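Local coordinates for protein carboxylase (Deinococcus radiodurans, PDB 5H80) that probably carries out the ATP-dependent carboxylation of biotin, as the biotin carboxylase domain of a single-chain bacterial carboxylase, at residues 243-248 with 346-351; 253-258 with 268-273. All blocks are in the same frame, centred on the assembly; numbering follows the deposited sequence.

Interaction 1: residues 243-248 with 346-351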
# COMPACT_ATOMS: atom_id res chain seq x y z
N ALA A 243 -1.32 -5.58 -22.00
CA ALA A 243 -0.14 -4.84 -22.32
C ALA A 243 0.53 -5.44 -23.51
O ALA A 243 0.67 -6.69 -23.64
CB ALA A 243 0.90 -4.83 -21.10
N GLY A 244 1.22 -4.60 -24.24
CA GLY A 244 2.05 -4.97 -25.40
C GLY A 244 3.21 -4.11 -25.73
O GLY A 244 3.30 -2.93 -25.34
N ASP A 245 4.15 -4.66 -26.48
CA ASP A 245 5.34 -3.88 -26.86
C ASP A 245 5.42 -3.69 -28.37
O ASP A 245 6.48 -3.38 -28.96
CB ASP A 245 6.54 -4.49 -26.24
CG ASP A 245 6.82 -5.87 -26.77
OD1 ASP A 245 6.15 -6.38 -27.79
OD2 ASP A 245 7.62 -6.53 -26.10
N GLY A 246 4.30 -3.99 -29.03
CA GLY A 246 4.31 -4.03 -30.51
C GLY A 246 4.77 -5.30 -31.21
O GLY A 246 4.54 -5.44 -32.38
N GLN A 247 5.42 -6.24 -30.51
CA GLN A 247 5.81 -7.55 -31.04
C GLN A 247 5.07 -8.64 -30.39
O GLN A 247 4.79 -9.63 -31.03
CB GLN A 247 7.30 -7.77 -30.88
CG GLN A 247 8.20 -6.65 -31.40
CD GLN A 247 9.68 -6.96 -31.21
OE1 GLN A 247 10.29 -7.55 -32.09
NE2 GLN A 247 10.25 -6.60 -30.04
N SER A 248 4.81 -8.48 -29.08
CA SER A 248 4.17 -9.41 -28.19
C SER A 248 3.13 -8.74 -27.35
O SER A 248 3.14 -7.54 -27.19
CB SER A 248 5.20 -9.90 -27.16
OG SER A 248 6.07 -10.83 -27.74
N GLY A 346 9.69 2.61 -26.04
CA GLY A 346 10.29 1.62 -26.93
C GLY A 346 10.92 0.45 -26.23
O GLY A 346 11.48 -0.41 -26.92
N GLU A 347 10.69 0.24 -24.92
CA GLU A 347 11.14 -0.97 -24.38
C GLU A 347 10.19 -2.17 -24.58
O GLU A 347 8.97 -2.03 -24.67
CB GLU A 347 11.53 -0.83 -22.91
CG GLU A 347 12.96 -0.28 -22.72
CD GLU A 347 13.33 0.08 -21.24
OE1 GLU A 347 12.63 0.79 -20.53
OE2 GLU A 347 14.41 -0.46 -20.81
N THR A 348 10.75 -3.36 -24.46
CA THR A 348 9.99 -4.66 -24.50
C THR A 348 9.19 -4.97 -23.20
O THR A 348 9.49 -4.46 -22.11
CB THR A 348 10.81 -5.88 -24.88
OG1 THR A 348 11.75 -6.19 -23.81
CG2 THR A 348 11.56 -5.69 -26.18
N LEU A 349 8.23 -5.84 -23.27
CA LEU A 349 7.49 -6.28 -22.05
C LEU A 349 8.47 -6.84 -21.05
O LEU A 349 8.37 -6.55 -19.89
CB LEU A 349 6.56 -7.45 -22.32
CG LEU A 349 5.39 -7.01 -23.19
CD1 LEU A 349 4.61 -8.22 -23.65
CD2 LEU A 349 4.49 -6.03 -22.38
N THR A 350 9.41 -7.64 -21.51
CA THR A 350 10.38 -8.20 -20.58
C THR A 350 11.22 -7.07 -19.89
O THR A 350 11.43 -7.14 -18.68
CB THR A 350 11.29 -9.20 -21.31
OG1 THR A 350 10.55 -10.35 -21.61
CG2 THR A 350 12.48 -9.62 -20.44
N ALA A 351 11.72 -6.09 -20.59
CA ALA A 351 12.52 -4.94 -20.06
C ALA A 351 11.71 -4.09 -19.04
O ALA A 351 12.35 -3.44 -18.18
CB ALA A 351 13.00 -4.06 -21.20

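Interaction 2: residues 253-258 with 268-273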
# COMPACT_ATOMS: atom_id res chain seq x y z
N TRP A 253 -4.53 -10.40 -16.07
CA TRP A 253 -5.76 -11.01 -15.67
C TRP A 253 -6.94 -10.02 -15.76
O TRP A 253 -6.89 -9.07 -16.56
CB TRP A 253 -5.65 -11.70 -14.24
CG TRP A 253 -4.56 -12.80 -14.30
CD1 TRP A 253 -4.70 -14.10 -14.66
CD2 TRP A 253 -3.21 -12.65 -13.85
NE1 TRP A 253 -3.51 -14.76 -14.51
CE2 TRP A 253 -2.57 -13.89 -14.04
CE3 TRP A 253 -2.46 -11.53 -13.36
CZ2 TRP A 253 -1.21 -14.09 -13.69
CZ3 TRP A 253 -1.06 -11.75 -13.05
CH2 TRP A 253 -0.52 -13.00 -13.16
N GLU A 254 -7.91 -10.15 -14.88
CA GLU A 254 -9.17 -9.50 -14.98
C GLU A 254 -9.53 -8.57 -13.88
O GLU A 254 -9.05 -8.67 -12.72
CB GLU A 254 -10.30 -10.49 -15.21
CG GLU A 254 -10.97 -11.20 -14.06
CD GLU A 254 -10.07 -12.17 -13.26
OE1 GLU A 254 -9.01 -12.52 -13.79
OE2 GLU A 254 -10.56 -12.52 -12.19
N ARG A 255 -10.60 -7.80 -14.11
CA ARG A 255 -11.29 -6.98 -13.08
C ARG A 255 -12.77 -7.05 -13.31
O ARG A 255 -13.20 -7.28 -14.48
CB ARG A 255 -10.92 -5.49 -13.18
CG ARG A 255 -9.55 -5.06 -12.86
CD ARG A 255 -9.22 -3.59 -13.13
NE ARG A 255 -9.24 -3.18 -14.54
CZ ARG A 255 -8.18 -3.00 -15.29
NH1 ARG A 255 -6.92 -3.20 -14.85
NH2 ARG A 255 -8.35 -2.58 -16.51
N ASP A 256 -13.54 -6.97 -12.22
CA ASP A 256 -14.99 -7.01 -12.29
C ASP A 256 -15.50 -5.71 -11.77
O ASP A 256 -15.28 -5.34 -10.61
CB ASP A 256 -15.54 -8.14 -11.55
CG ASP A 256 -17.06 -8.36 -11.73
OD1 ASP A 256 -17.85 -7.45 -11.42
OD2 ASP A 256 -17.34 -9.53 -12.13
N CYS A 257 -16.25 -5.07 -12.64
CA CYS A 257 -16.77 -3.73 -12.39
C CYS A 257 -18.32 -3.74 -12.52
O CYS A 257 -18.93 -2.78 -13.05
CB CYS A 257 -16.25 -2.76 -13.38
SG CYS A 257 -14.43 -2.76 -13.55
N THR A 258 -18.95 -4.78 -12.03
CA THR A 258 -20.40 -4.99 -12.20
C THR A 258 -21.30 -3.98 -11.49
O THR A 258 -22.38 -3.64 -11.95
CB THR A 258 -20.72 -6.44 -11.83
OG1 THR A 258 -20.03 -7.38 -12.69
CG2 THR A 258 -22.32 -6.70 -11.72
N GLU A 268 -14.86 -1.81 -7.94
CA GLU A 268 -14.17 -2.58 -8.98
C GLU A 268 -13.29 -3.58 -8.25
O GLU A 268 -12.45 -3.19 -7.46
CB GLU A 268 -13.40 -1.60 -9.87
CG GLU A 268 -14.38 -0.61 -10.57
CD GLU A 268 -13.85 0.78 -10.76
OE1 GLU A 268 -13.37 1.40 -9.79
OE2 GLU A 268 -13.96 1.24 -11.91
N PHE A 269 -13.39 -4.85 -8.62
CA PHE A 269 -12.72 -5.98 -7.93
C PHE A 269 -11.62 -6.66 -8.81
O PHE A 269 -11.73 -6.80 -9.99
CB PHE A 269 -13.77 -6.99 -7.51
CG PHE A 269 -14.68 -6.50 -6.56
CD1 PHE A 269 -14.56 -6.86 -5.23
CD2 PHE A 269 -15.76 -5.70 -6.91
CE1 PHE A 269 -15.46 -6.46 -4.33
CE2 PHE A 269 -16.71 -5.33 -5.95
CZ PHE A 269 -16.50 -5.63 -4.65
N ALA A 270 -10.45 -7.05 -8.24
CA ALA A 270 -9.43 -7.81 -9.01
C ALA A 270 -8.97 -8.86 -7.89
O ALA A 270 -8.50 -8.43 -6.77
CB ALA A 270 -8.34 -7.01 -9.59
N PRO A 271 -9.20 -10.15 -8.10
CA PRO A 271 -9.86 -10.78 -9.21
C PRO A 271 -11.33 -10.55 -9.26
O PRO A 271 -11.99 -10.03 -8.34
CB PRO A 271 -9.63 -12.27 -8.94
CG PRO A 271 -9.59 -12.37 -7.43
CD PRO A 271 -8.94 -11.11 -6.98
N ALA A 272 -11.92 -10.98 -10.36
CA ALA A 272 -13.34 -11.20 -10.38
C ALA A 272 -13.82 -12.29 -9.39
O ALA A 272 -13.40 -13.43 -9.62
CB ALA A 272 -13.77 -11.59 -11.80
N PRO A 273 -14.66 -11.95 -8.41
CA PRO A 273 -15.07 -13.00 -7.40
C PRO A 273 -15.83 -14.13 -7.97
O PRO A 273 -16.69 -13.92 -8.85
CB PRO A 273 -15.76 -12.24 -6.29
CG PRO A 273 -15.51 -10.78 -6.56
CD PRO A 273 -15.11 -10.59 -7.99

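Interaction 1: residues 243-248 with 346-351
Asp-245 and Leu-349 carry this contact, their side chains crossing at about a right angle. The carboxylate of Asp-245 divides its two oxygens between the segments. OD2 reaches across and accepts from the backbone N of Leu-349 at 3.0 Å; the N-H points almost straight at it (166°), arriving on the anti side and 22° out of the carboxylate plane. OD1 turns back to its own segment and accepts from the backbone N of Gln-247, an Asx turn, and from that of Ser-248, which extends it to an Asx motif. This turn links strands 236-245 and 249-256, a hairpin in what is probably the ATP-grasp part of the enzyme. A chi1 of 65° sets CG between the backbone N and the carbonyl carbon, and the carboxylate's rotation about CB-CG then aims one oxygen each way.

The branched end of Leu-349 packs alongside the same carboxylate. Its CG lies 3.7 Å from OD2 of Asp-245, and the two methyls part from there: CD2 packs on CB of Ala-243 at 4.0 Å, while CD1 rests on CB of Ser-248 at 3.9 Å. Leu-343 of helix 336-344 touches both Asp-245 and Leu-349. Beside them, the N-cap residue Thr-348 accepts from the N of Ala-351 on OG1 (3.2 Å).

Three backbone N-H groups thus grip a single buried carboxylate. They would probably stabilise its negative charge, and the short, weakly bonded helix 349-352, whose first N-H is one of the three, may add a little.

Interaction 2: residues 253-258 with 268-273
Glu-254 opens the contact by reaching past the end of the strand pairing to the backbone of Ala-272. With CG between the backbone N and the carbonyl carbon and the chain bent at chi2 (-65°), OE2 comes within 2.8 Å of the N of Ala-272; the bond is somewhat bent, at 143°, and meets OE2 on the anti side. CG of Glu-254 meanwhile packs on CB of Ala-272 at 3.6 Å, and OE1 forms a salt bridge with Arg-280. With an alanine in place of Glu-254, the N of Ala-272 would probably lose its acceptor and Arg-280 its carboxylate mate, weakening the hold on the segment after the cis peptide bond before Pro-271.

At Arg-255 the guanidinium leaves for Glu-239, Gln-241 and Thr-328, but CA makes a CA-H...O contact with O of Phe-269 at 3.1 Å, and CG lies against CB of Ala-270. Asp-256 forms the single antiparallel hydrogen-bonded pair with Phe-269. Its N donates to O of Phe-269 at 2.9 Å, in the carbonyl plane, and its O receives the N of Phe-269 at 2.8 Å; the same O lies at the edge of the Phe-269 ring. CB of Asp-256 meets CB of Ala-272 at 3.9 Å. SG of Cys-257 then rests alongside CG of Glu-268 at 3.7 Å, whose own carboxylate is paired with Arg-372.

One bridge makes the backbone join short; the strand segments run at 152°, joining two antiparallel sheets in what is probably the ATP-grasp region. Glu-254 adds the one side-chain hydrogen bond across the join, while Asp-256 ties its strand to Arg-236, which also holds the O of Pro-273.

In the fold
Both contacts draw on the same antiparallel sheet, in which strands 236-245 and 249-256 are adjacent, yet they sit at different depths. Interaction 1 is only partly buried, about 22 Å from the centre of the chain, and joins the turn between those strands to the start of helix 349-352. Interaction 2 is buried, about 12 Å from that centre, and couples strand 249-256 to strand 264-270 of a second antiparallel sheet. Their centres are about 24 Å apart. A carboxylate accepts a backbone N-H across each contact; in interaction 1 three backbone N-H groups hold it, whereas in interaction 2 the Glu-254 carboxylate also pairs with Arg-280, outside the two segments, and a backbone bridge is added.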